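Type IV pilus assembly protein PilF (Thermus thermophilus HB8, PDB 5OIU) probably hydrolyses ATP as a hexameric motor that powers assembly of the type IVa pilus. Local coordinates at residues F145-P150 / L238-L243; Q174-P179 / I215-I220; H244-A249 / S274-R279. One frame throughout, in Å; residues are numbered along the deposited sequence.

Interactions 1 and 2 are neighbouring pairings of one mixed sheet; interaction 3 joins the loop after strand 238-243 to another of its strands. Interaction 1 lies about 10 Å from interaction 2 and about 11 Å from interaction 3, centre to centre, and interactions 2 and 3 are about 19 Å apart. One edge of strand 238-243 pairs with strand 143-148, the other with strand 214-217, where Ile240 N is 2.9 Å from Ile215 O. Strand 143-148 also adjoins strand 269-281, and Thr148 OG1 is 2.6 Å from Thr245 OG1. At the C-terminal ends of strands 238-243 and 214-217, the Thr242 side chain and Gly218 lie about 6 and 7 Å from the magnesium ion; Leu277 packs on the adenine.

Interaction 1 (F145-P150 / L238-L243); sequences FLITGP and LVIATL
Phe145 N donates to Val239 O at 2.8 Å, and Phe145 O accepts a hydrogen bond from Ala241 N, beginning a parallel pairing of strands 145-148 and 238-243. The pattern repeats one step on: Ile147 N binds Ala241 O at 2.8 Å, and Ile147 O accepts from Leu243 N. Alpha hydrogens fill the gaps between these bonds, as where Leu146 CA approaches Ala241 O.

On one face of the pair, Leu146 spans two residues of its neighbour. Its CG stands beside its own backbone N (chi1 -67°), and the two methyls divide the work: CD2 reaches Ala241 CB at 3.9 Å, while CD1 meets Leu243 CD2 at 4.0 Å, the two leucine side chains slanting across each other. Further along this face, Thr148 OG1 turns to the carbonyl carbon side (chi1 -164°) and lies 3.0 Å from Leu243 O. The same hydroxyl is hydrogen-bonded with Thr245 OG1, which fastens it to the loop that follows strand 238-243. The other face carries Phe145, Ile147, Ile240 and Thr242; here contact across the strands is looser, with Ile147 CG1 4.4 Å from Ile240 CG2.

Helices close both faces. Ile162 and Thr159 of helix 155-166 pack on Phe145 and Ile147, and Lys155 of that helix touches Thr242; Ala251 and Leu255 of helix 248-257 lie against Leu146. Strand 269-281 bonds to the remaining edge of strand 143-148 through Leu146 and Thr148, so the pair lies deep within the sheet. Gly149 and Pro150 carry the chain out of it into the Walker A loop and helix 155-166. A parallel strand inserted between the Walker A strand and strand 214-217, which probably carries Walker B, marks the RecA-like core of the ASCE class of P-loop ATPases.

Interaction 2 (Q174-P179 / I215-I220); sequences QTIEDP and IMVGEI
Parallel strand pairing joins strands 174-177 and 215-217 toward one side of the central sheet, with strand 188-191 beyond the first and strand 238-243 beyond the second. Three backbone bonds hold it: Met216 N to Gln174 O, Ile176 N to Met216 O at 2.8 Å, and Gly218 N to Ile176 O at 2.7 Å. The last falls where segment 215-220 begins to turn away from its partner.

Above the strands on one face, Met216 does most of the touching. Its CB packs against Thr175 CG2 at 3.7 Å, and bends at chi2 and chi3 swing the terminal methyl along the strand to Glu177, where CE rests 3.8 Å from Glu177 CD and the two side chains cross at about a right angle. The carboxylate is steadied from its own strand, since Thr175 OG1 donates to the anti lone pair of Glu177 OE2 at 2.8 Å; Gln189 NE2 of strand 188-191 binds the same oxygen. Thr159, Phe160 and Leu163 of helix 155-166 cover Met216.

By sequence, TIEDP fits the Asp box of secretion ATPases and IMVGEI their Walker B motif, so the pairing sets these two probable nucleotide-site elements side by side. The opposite face carries Ile176, Ile215 and Val217 beside Gln174: Ile176 CG2 comes within 4.3 Å of Val217 CG2, and helix 200-206 packs there through Ala203 and Leu204. The Gln174 side chain bends at chi2 (69°), and its NE2 bonds Thr175 O at 3.0 Å with the acceptor 2° out of the amide plane; it also packs on Leu99 of a neighbouring subunit. Past the strands, a cis peptide joins Asp178 to Pro179, and Arg221 forms salt bridges with both Asp178 and Glu219, drawing together two acidic side chains from opposite segments.

Interaction 3 (H244-A249 / S274-R279); sequences HTNDAA and SQRLVR. With ATP (adenosine-5'-triphosphate), chain Q.
Arg276 reaches Asn246 by folding back along its own strand, and its guanidinium supplies the one hydrogen bond between the two segments. A turn at chi2 (-61°) brings the group round. NH2 then donates to Asn246 O at 2.8 Å, nearly straight at 173°, with the oxygen in the guanidinium plane but the nitrogen tilted from the plane of the carbonyl. The neighbouring NH1 is tied to its own strand: it donates to Gln275 O at 3.2 Å from above that carbonyl's plane, and more weakly to Ser274 OG. The Asn246 amide stands steeply against the guanidinium, 77° between planes; its ND2 comes within 3.4 Å of Arg276 NH2, but both are donors and do not bond.

Beside this polar grip, Ser274 CB packs on Ala248 N at 3.7 Å and faces the methyl of Ala248 at the start of helix 248-257. Asp247 is the N-cap there, its OD2 accepting from Gln250 N while OD1 forms a salt bridge with Lys355. Thr245 OG1 donates to Asp247 O at 2.9 Å, across the turn. HTN at the head of this loop fits the His box of the family, and the edge of the His244 ring is turned toward the ATP, with NE2 4.3 Å from O1G.

On the same strand, Leu277 helps line the nucleotide pocket. Its CD1 meets the ribose O4' of ATP at 3.3 Å, and CD2 lies over the face of the adenine. Arg276 also touches Pro150 of the Walker A loop. The guanidinium charge, facing Asn246 O and Gln275 O, would be expected to polarise both carbonyls and so strengthen the NH2 bond that ties the loop after strand 238-243 to strand 269-281, while the NH1 bond holds the folded side chain.

Interaction 1 (F145-P150 / L238-L243)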
# COMPACT_ATOMS: atom_id res chain seq x y z
N PHE C 145 -17.30 -2.98 20.80
CA PHE C 145 -16.61 -1.96 21.58
C PHE C 145 -15.28 -2.56 22.01
O PHE C 145 -15.25 -3.63 22.62
CB PHE C 145 -17.47 -1.56 22.78
CG PHE C 145 -16.82 -0.59 23.67
CD1 PHE C 145 -16.06 0.44 23.15
CD2 PHE C 145 -16.97 -0.69 25.04
CE1 PHE C 145 -15.44 1.34 23.98
CE2 PHE C 145 -16.35 0.21 25.88
CZ PHE C 145 -15.60 1.23 25.35
N LEU C 146 -14.19 -1.91 21.62
CA LEU C 146 -12.85 -2.45 21.82
C LEU C 146 -12.19 -1.79 23.01
O LEU C 146 -12.16 -0.55 23.09
CB LEU C 146 -11.97 -2.26 20.58
CG LEU C 146 -12.34 -3.02 19.32
CD1 LEU C 146 -11.32 -2.74 18.22
CD2 LEU C 146 -12.45 -4.51 19.63
N ILE C 147 -11.70 -2.60 23.94
CA ILE C 147 -10.90 -2.12 25.07
C ILE C 147 -9.45 -2.43 24.78
O ILE C 147 -9.09 -3.58 24.50
CB ILE C 147 -11.32 -2.78 26.40
CG1 ILE C 147 -12.84 -2.81 26.59
CG2 ILE C 147 -10.56 -2.10 27.56
CD1 ILE C 147 -13.49 -1.47 26.62
N THR C 148 -8.61 -1.43 24.86
CA THR C 148 -7.28 -1.57 24.32
C THR C 148 -6.26 -0.91 25.24
O THR C 148 -6.56 0.04 25.98
CB THR C 148 -7.22 -0.99 22.87
OG1 THR C 148 -6.05 -1.44 22.19
CG2 THR C 148 -7.23 0.52 22.88
N GLY C 149 -5.06 -1.46 25.22
CA GLY C 149 -3.96 -0.94 25.98
C GLY C 149 -2.82 -1.92 25.92
O GLY C 149 -2.95 -3.04 25.41
N PRO C 150 -1.67 -1.52 26.44
CA PRO C 150 -0.56 -2.47 26.57
C PRO C 150 -0.87 -3.48 27.65
O PRO C 150 -1.88 -3.39 28.37
CB PRO C 150 0.63 -1.58 26.94
CG PRO C 150 0.02 -0.45 27.65
CD PRO C 150 -1.32 -0.20 26.98
N LEU C 238 -24.18 -7.32 20.72
CA LEU C 238 -23.23 -6.42 21.35
C LEU C 238 -21.97 -7.20 21.74
O LEU C 238 -22.04 -8.15 22.53
CB LEU C 238 -23.85 -5.72 22.56
CG LEU C 238 -22.83 -4.79 23.24
CD1 LEU C 238 -22.41 -3.70 22.28
CD2 LEU C 238 -23.37 -4.17 24.52
N VAL C 239 -20.83 -6.80 21.17
CA VAL C 239 -19.55 -7.48 21.37
C VAL C 239 -18.61 -6.54 22.10
O VAL C 239 -18.39 -5.40 21.66
CB VAL C 239 -18.93 -7.90 20.03
CG1 VAL C 239 -17.58 -8.59 20.27
CG2 VAL C 239 -19.89 -8.80 19.27
N ILE C 240 -18.04 -7.01 23.19
CA ILE C 240 -17.01 -6.27 23.92
C ILE C 240 -15.74 -7.11 23.86
O ILE C 240 -15.76 -8.29 24.25
CB ILE C 240 -17.44 -5.98 25.37
CG1 ILE C 240 -18.59 -4.96 25.34
CG2 ILE C 240 -16.26 -5.49 26.19
CD1 ILE C 240 -19.48 -5.03 26.47
N ALA C 241 -14.66 -6.51 23.36
CA ALA C 241 -13.48 -7.30 23.02
C ALA C 241 -12.22 -6.52 23.33
O ALA C 241 -12.18 -5.29 23.25
CB ALA C 241 -13.48 -7.72 21.55
N THR C 242 -11.18 -7.28 23.70
CA THR C 242 -9.90 -6.73 24.14
C THR C 242 -8.89 -6.87 23.01
O THR C 242 -8.80 -7.93 22.38
CB THR C 242 -9.42 -7.45 25.41
OG1 THR C 242 -10.14 -6.94 26.53
CG2 THR C 242 -7.96 -7.22 25.65
N LEU C 243 -8.17 -5.79 22.73
CA LEU C 243 -7.16 -5.76 21.69
C LEU C 243 -5.90 -5.12 22.24
O LEU C 243 -5.96 -4.25 23.12
CB LEU C 243 -7.65 -4.98 20.49
CG LEU C 243 -7.08 -5.27 19.12
CD1 LEU C 243 -7.44 -6.68 18.70
CD2 LEU C 243 -7.63 -4.26 18.12

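Interaction 2 (Q174-P179 / I215-I220)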
# COMPACT_ATOMS: atom_id res chain seq x y z
N GLN C 174 -22.38 -14.03 27.25
CA GLN C 174 -21.47 -15.15 27.03
C GLN C 174 -20.07 -14.63 26.73
O GLN C 174 -19.89 -13.81 25.82
CB GLN C 174 -21.98 -16.02 25.88
CG GLN C 174 -21.08 -17.18 25.55
CD GLN C 174 -21.09 -18.23 26.64
OE1 GLN C 174 -22.12 -18.88 26.88
NE2 GLN C 174 -19.95 -18.40 27.31
N THR C 175 -19.08 -15.11 27.49
CA THR C 175 -17.68 -14.73 27.34
C THR C 175 -16.86 -15.90 26.80
O THR C 175 -17.24 -17.07 26.93
CB THR C 175 -17.07 -14.27 28.67
OG1 THR C 175 -16.81 -15.41 29.49
CG2 THR C 175 -17.99 -13.37 29.44
N ILE C 176 -15.73 -15.58 26.18
CA ILE C 176 -14.67 -16.54 25.91
C ILE C 176 -13.36 -15.91 26.37
O ILE C 176 -13.04 -14.77 26.02
CB ILE C 176 -14.62 -16.96 24.42
CG1 ILE C 176 -13.53 -18.02 24.19
CG2 ILE C 176 -14.45 -15.76 23.50
CD1 ILE C 176 -13.77 -19.28 24.96
N GLU C 177 -12.61 -16.64 27.21
CA GLU C 177 -11.55 -16.02 28.00
C GLU C 177 -10.35 -16.94 28.08
O GLU C 177 -10.47 -18.17 28.06
CB GLU C 177 -12.04 -15.68 29.42
CG GLU C 177 -13.29 -14.82 29.46
CD GLU C 177 -13.64 -14.36 30.85
OE1 GLU C 177 -12.72 -13.91 31.58
OE2 GLU C 177 -14.84 -14.46 31.23
N ASP C 178 -9.16 -16.34 28.13
CA ASP C 178 -7.92 -17.09 28.28
C ASP C 178 -7.03 -16.40 29.29
O ASP C 178 -6.20 -15.55 28.94
CB ASP C 178 -7.17 -17.22 26.95
CG ASP C 178 -5.87 -17.98 27.10
OD1 ASP C 178 -5.70 -18.70 28.11
OD2 ASP C 178 -5.00 -17.85 26.21
N PRO C 179 -7.14 -16.77 30.57
CA PRO C 179 -8.11 -17.74 31.06
C PRO C 179 -9.36 -17.03 31.57
O PRO C 179 -9.44 -15.81 31.44
CB PRO C 179 -7.36 -18.43 32.20
CG PRO C 179 -6.54 -17.28 32.80
CD PRO C 179 -6.29 -16.27 31.67
N ILE C 215 -21.73 -10.59 23.87
CA ILE C 215 -20.60 -11.48 23.73
C ILE C 215 -19.35 -10.75 24.20
O ILE C 215 -19.12 -9.59 23.83
CB ILE C 215 -20.43 -11.96 22.28
CG1 ILE C 215 -21.57 -12.91 21.92
CG2 ILE C 215 -19.08 -12.63 22.10
CD1 ILE C 215 -21.76 -13.15 20.45
N MET C 216 -18.54 -11.43 25.00
CA MET C 216 -17.26 -10.89 25.44
C MET C 216 -16.14 -11.78 24.93
O MET C 216 -16.07 -12.96 25.28
CB MET C 216 -17.20 -10.78 26.96
CG MET C 216 -16.15 -9.76 27.44
SD MET C 216 -14.43 -10.34 27.42
CE MET C 216 -14.32 -11.10 29.04
N VAL C 217 -15.27 -11.20 24.11
CA VAL C 217 -14.10 -11.91 23.60
C VAL C 217 -12.90 -11.43 24.41
O VAL C 217 -12.53 -10.25 24.36
CB VAL C 217 -13.93 -11.65 22.10
CG1 VAL C 217 -12.69 -12.33 21.59
CG2 VAL C 217 -15.15 -12.15 21.34
N GLY C 218 -12.29 -12.34 25.18
CA GLY C 218 -11.24 -11.94 26.11
C GLY C 218 -10.02 -11.37 25.42
O GLY C 218 -9.33 -10.50 25.98
N GLU C 219 -9.74 -11.85 24.21
CA GLU C 219 -8.60 -11.37 23.44
C GLU C 219 -8.86 -11.65 21.97
O GLU C 219 -9.12 -12.80 21.58
CB GLU C 219 -7.31 -12.06 23.90
CG GLU C 219 -6.13 -11.14 24.04
CD GLU C 219 -4.80 -11.85 23.84
OE1 GLU C 219 -4.61 -12.95 24.41
OE2 GLU C 219 -3.94 -11.30 23.09
N ILE C 220 -8.81 -10.59 21.15
CA ILE C 220 -8.80 -10.71 19.70
C ILE C 220 -7.33 -10.79 19.29
O ILE C 220 -6.65 -9.77 19.20
CB ILE C 220 -9.49 -9.53 19.02
CG1 ILE C 220 -10.96 -9.43 19.45
CG2 ILE C 220 -9.37 -9.66 17.49
CD1 ILE C 220 -11.79 -8.48 18.60

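Interaction 3 (H244-A249 / S274-R279)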
# COMPACT_ATOMS: atom_id res chain seq x y z
N HIS C 244 -4.75 -5.56 21.75
CA HIS C 244 -3.46 -5.03 22.19
C HIS C 244 -2.95 -4.04 21.14
O HIS C 244 -2.48 -4.44 20.07
CB HIS C 244 -2.48 -6.16 22.44
CG HIS C 244 -2.89 -7.05 23.57
ND1 HIS C 244 -3.94 -7.94 23.47
CD2 HIS C 244 -2.42 -7.16 24.83
CE1 HIS C 244 -4.08 -8.58 24.62
NE2 HIS C 244 -3.17 -8.12 25.46
N THR C 245 -3.12 -2.76 21.44
CA THR C 245 -2.54 -1.63 20.72
C THR C 245 -2.20 -0.58 21.76
O THR C 245 -2.68 -0.62 22.89
CB THR C 245 -3.50 -1.01 19.69
OG1 THR C 245 -4.58 -0.35 20.38
CG2 THR C 245 -4.06 -2.06 18.75
N ASN C 246 -1.38 0.40 21.38
CA ASN C 246 -0.98 1.40 22.36
C ASN C 246 -1.76 2.70 22.22
O ASN C 246 -1.40 3.71 22.82
CB ASN C 246 0.53 1.62 22.28
CG ASN C 246 1.27 0.74 23.28
OD1 ASN C 246 1.18 -0.49 23.21
ND2 ASN C 246 1.97 1.36 24.24
N ASP C 247 -2.88 2.67 21.51
CA ASP C 247 -3.55 3.89 21.10
C ASP C 247 -4.91 3.50 20.55
O ASP C 247 -5.05 2.43 19.95
CB ASP C 247 -2.69 4.62 20.06
CG ASP C 247 -3.42 5.72 19.35
OD1 ASP C 247 -3.63 6.79 19.95
OD2 ASP C 247 -3.76 5.50 18.16
N ALA C 248 -5.92 4.34 20.77
CA ALA C 248 -7.28 3.98 20.39
C ALA C 248 -7.43 3.88 18.88
O ALA C 248 -7.88 2.86 18.35
CB ALA C 248 -8.27 4.98 20.96
N ALA C 249 -7.06 4.95 18.16
CA ALA C 249 -7.16 4.94 16.71
C ALA C 249 -6.45 3.74 16.13
O ALA C 249 -6.92 3.11 15.18
CB ALA C 249 -6.59 6.24 16.15
N SER C 274 -8.86 3.19 25.02
CA SER C 274 -7.46 2.92 25.34
C SER C 274 -7.17 3.38 26.76
O SER C 274 -7.62 4.46 27.16
CB SER C 274 -6.52 3.65 24.39
OG SER C 274 -5.22 3.11 24.52
N GLN C 275 -6.41 2.60 27.51
CA GLN C 275 -6.15 3.07 28.86
C GLN C 275 -4.75 2.71 29.35
O GLN C 275 -4.05 1.88 28.77
CB GLN C 275 -7.23 2.55 29.83
CG GLN C 275 -7.37 1.05 29.99
CD GLN C 275 -8.44 0.73 31.04
OE1 GLN C 275 -9.64 0.93 30.82
NE2 GLN C 275 -8.01 0.26 32.20
N ARG C 276 -4.37 3.38 30.43
CA ARG C 276 -3.12 3.17 31.16
C ARG C 276 -3.39 3.19 32.65
O ARG C 276 -4.34 3.85 33.12
CB ARG C 276 -2.06 4.24 30.84
CG ARG C 276 -1.71 4.34 29.40
CD ARG C 276 -1.13 3.04 28.90
NE ARG C 276 -0.43 3.27 27.65
CZ ARG C 276 -1.05 3.32 26.47
NH1 ARG C 276 -2.37 3.10 26.39
NH2 ARG C 276 -0.34 3.57 25.37
N LEU C 277 -2.53 2.53 33.42
CA LEU C 277 -2.53 2.71 34.87
C LEU C 277 -1.35 3.59 35.29
O LEU C 277 -0.20 3.33 34.93
CB LEU C 277 -2.50 1.35 35.56
CG LEU C 277 -3.73 0.44 35.37
CD1 LEU C 277 -3.66 -0.78 36.29
CD2 LEU C 277 -5.03 1.18 35.61
N VAL C 278 -1.65 4.66 36.03
CA VAL C 278 -0.63 5.52 36.64
C VAL C 278 -0.64 5.28 38.14
O VAL C 278 -1.65 4.88 38.73
CB VAL C 278 -0.81 7.04 36.39
CG1 VAL C 278 -0.87 7.37 34.92
CG2 VAL C 278 -2.03 7.54 37.11
N ARG C 279 0.50 5.56 38.76
CA ARG C 279 0.61 5.42 40.20
C ARG C 279 -0.02 6.63 40.88
O ARG C 279 0.04 7.77 40.38
CB ARG C 279 2.06 5.27 40.61
CG ARG C 279 2.60 3.89 40.34
CD ARG C 279 3.93 3.71 41.00
NE ARG C 279 4.91 4.61 40.42
CZ ARG C 279 6.11 4.87 40.95
NH1 ARG C 279 6.48 4.31 42.10
NH2 ARG C 279 6.93 5.71 40.33
PG ATP Q . -3.56 -8.49 30.75
O1G ATP Q . -2.70 -7.70 29.76
O2G ATP Q . -4.80 -9.09 30.14
O3G ATP Q . -2.81 -9.48 31.60
PB ATP Q . -5.21 -6.37 31.78
O1B ATP Q . -4.83 -5.33 30.77
O2B ATP Q . -6.52 -7.13 31.67
O3B ATP Q . -4.03 -7.45 31.91
PA ATP Q . -6.01 -6.33 34.48
O1A ATP Q . -7.48 -6.02 34.61
O2A ATP Q . -5.57 -7.77 34.54
O3A ATP Q . -5.27 -5.66 33.22
O5' ATP Q . -5.36 -5.52 35.70
C5' ATP Q . -3.97 -5.57 35.99
C4' ATP Q . -3.81 -5.10 37.44
O4' ATP Q . -4.19 -3.73 37.58
C3' ATP Q . -4.71 -5.92 38.34
O3' ATP Q . -3.90 -6.20 39.50
C2' ATP Q . -5.89 -4.99 38.60
O2' ATP Q . -6.60 -5.24 39.83
C1' ATP Q . -5.26 -3.60 38.51
N9 ATP Q . -6.18 -2.56 38.00
C8 ATP Q . -6.90 -2.67 36.86
N7 ATP Q . -7.65 -1.55 36.65
C5 ATP Q . -7.41 -0.71 37.67
C6 ATP Q . -7.88 0.64 38.05
N6 ATP Q . -8.78 1.32 37.29
N1 ATP Q . -7.38 1.18 39.18
C2 ATP Q . -6.49 0.52 39.94
N3 ATP Q . -6.01 -0.72 39.65
C4 ATP Q . -6.43 -1.37 38.55